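Local coordinates for protein N-hydroxyarylamine O-acetyltransferase (Bacillus cereus, PDB 4DMO) that probably transfers acetyl groups to arylamines and N-hydroxyarylamines, as an arylamine N-acetyltransferase with a non-canonical catalytic triad, at residues 232-237 with 243-248. Sequence-based numbering, arbitrary orientation.
Sequences KDSLTV and KTKETV
Thr236 chi1 (-66°) sets OG1 beside the backbone N and turns CG2 away from that N, to meet the chain of Lys243, whose bend at chi3 (-104°) brings CE within 3.5 Å of that methyl, a tight carbon pair. OG1 meets the aliphatic part of Lys245, CG lying 3.7 Å from OG1. Bends at chi3 and chi4 turn the tip of Lys245 toward Ser234, but NZ stops 3.6 Å from OG, a contact rather than a hydrogen bond. On the face opposite Ser234 and Thr236, Leu235 meets Val248, which follows the strand: CG2 of Val248 packs 3.7 Å from CB of Leu235, and both side chains touch Leu256 of helix 250-261. Glu246 and Thr244 share the face of Leu235 and Val237.

Backbone bonds tie the strands in two reciprocal pairs, Leu235 with Glu246 and Val237 with Thr244. Thr236 with Lys245, between these pairs, and Ser234 with Thr247, next beyond Leu235, are non-hydrogen-bonded, and CA-H...O contacts add to the ladder, as from Thr236 CA to Thr244 O at 3.2 Å. Past the last bridge, Val248 N donates to Asp233 O at 2.7 Å, from above the carbonyl plane. At the other end a water gives a hydrogen bond to Val237 O and also bonds OG1 of Thr244. On its far side Thr236 makes backbone hydrogen bonds with Ser229, while OG1 of Thr231 receives the N-H groups of Asp233 and Ser234 in the preceding turn. The whole is an antiparallel beta hairpin, strands 234-239 and 242-247, at the edge of a five-stranded antiparallel sheet in the C-terminal part of this arylamine N-acetyltransferase.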
# COMPACT_ATOMS: atom_id res chain seq x y z
N LYS A 232 -16.71 7.06 7.45
CA LYS A 232 -18.15 7.23 7.30
C LYS A 232 -18.51 8.53 7.97
O LYS A 232 -19.50 9.19 7.60
CB LYS A 232 -18.89 6.06 7.98
CG LYS A 232 -20.19 5.60 7.32
CD LYS A 232 -20.51 4.12 7.70
CE LYS A 232 -21.12 3.32 6.52
NZ LYS A 232 -21.09 1.83 6.74
N ASP A 233 -17.72 8.92 8.96
CA ASP A 233 -18.14 10.04 9.78
C ASP A 233 -17.26 11.28 9.71
O ASP A 233 -17.76 12.37 9.93
CB ASP A 233 -18.29 9.59 11.24
CG ASP A 233 -19.66 9.00 11.53
OD1 ASP A 233 -20.65 9.43 10.88
OD2 ASP A 233 -19.76 8.10 12.39
N SER A 234 -15.96 11.15 9.40
CA SER A 234 -15.10 12.32 9.51
C SER A 234 -13.93 12.36 8.56
O SER A 234 -13.32 11.35 8.21
CB SER A 234 -14.56 12.44 10.93
OG SER A 234 -13.74 11.34 11.23
N LEU A 235 -13.61 13.58 8.17
CA LEU A 235 -12.46 13.85 7.34
C LEU A 235 -11.35 14.49 8.16
O LEU A 235 -11.55 15.50 8.85
CB LEU A 235 -12.85 14.79 6.22
CG LEU A 235 -11.75 15.33 5.33
CD1 LEU A 235 -11.17 14.25 4.42
CD2 LEU A 235 -12.36 16.45 4.51
N THR A 236 -10.19 13.87 8.09
CA THR A 236 -9.01 14.38 8.74
C THR A 236 -8.00 14.79 7.68
O THR A 236 -7.58 13.99 6.86
CB THR A 236 -8.43 13.33 9.66
OG1 THR A 236 -9.36 13.09 10.73
CG2 THR A 236 -7.12 13.80 10.26
N VAL A 237 -7.61 16.06 7.71
CA VAL A 237 -6.55 16.56 6.86
C VAL A 237 -5.36 17.04 7.70
O VAL A 237 -5.50 17.97 8.48
CB VAL A 237 -7.02 17.75 6.01
CG1 VAL A 237 -5.88 18.25 5.19
CG2 VAL A 237 -8.17 17.34 5.11
N LYS A 243 -3.58 20.14 11.78
CA LYS A 243 -4.49 19.04 11.54
C LYS A 243 -5.90 19.53 11.67
O LYS A 243 -6.24 20.22 12.62
CB LYS A 243 -4.24 17.90 12.53
CG LYS A 243 -5.26 16.77 12.41
CD LYS A 243 -4.81 15.50 13.14
CE LYS A 243 -4.31 14.43 12.17
NZ LYS A 243 -4.09 13.10 12.83
N THR A 244 -6.72 19.18 10.68
CA THR A 244 -8.12 19.49 10.72
C THR A 244 -8.94 18.24 10.73
O THR A 244 -8.74 17.34 9.92
CB THR A 244 -8.53 20.31 9.52
OG1 THR A 244 -7.72 21.48 9.44
CG2 THR A 244 -9.95 20.72 9.66
N LYS A 245 -9.88 18.17 11.67
CA LYS A 245 -10.82 17.08 11.72
C LYS A 245 -12.24 17.62 11.66
O LYS A 245 -12.60 18.54 12.38
CB LYS A 245 -10.59 16.27 12.98
CG LYS A 245 -11.48 15.04 13.12
CD LYS A 245 -11.17 14.33 14.44
CE LYS A 245 -10.77 12.86 14.25
NZ LYS A 245 -11.96 11.95 14.31
N GLU A 246 -13.05 17.04 10.77
CA GLU A 246 -14.40 17.52 10.59
C GLU A 246 -15.37 16.41 10.23
O GLU A 246 -15.00 15.38 9.67
CB GLU A 246 -14.45 18.65 9.57
CG GLU A 246 -14.22 18.29 8.13
CD GLU A 246 -14.13 19.54 7.24
OE1 GLU A 246 -15.19 20.12 6.88
OE2 GLU A 246 -12.99 19.95 6.90
N THR A 247 -16.62 16.63 10.62
CA THR A 247 -17.69 15.70 10.40
C THR A 247 -18.12 15.73 8.95
O THR A 247 -18.13 16.76 8.29
CB THR A 247 -18.85 16.02 11.31
OG1 THR A 247 -18.48 15.66 12.65
CG2 THR A 247 -20.09 15.24 10.90
N VAL A 248 -18.46 14.56 8.45
CA VAL A 248 -18.82 14.37 7.06
C VAL A 248 -20.18 13.69 7.08
O VAL A 248 -20.39 12.75 7.86
CB VAL A 248 -17.75 13.50 6.31
CG1 VAL A 248 -18.23 13.04 4.96
CG2 VAL A 248 -16.48 14.30 6.12
O HOH W 1 -5.28 20.83 7.96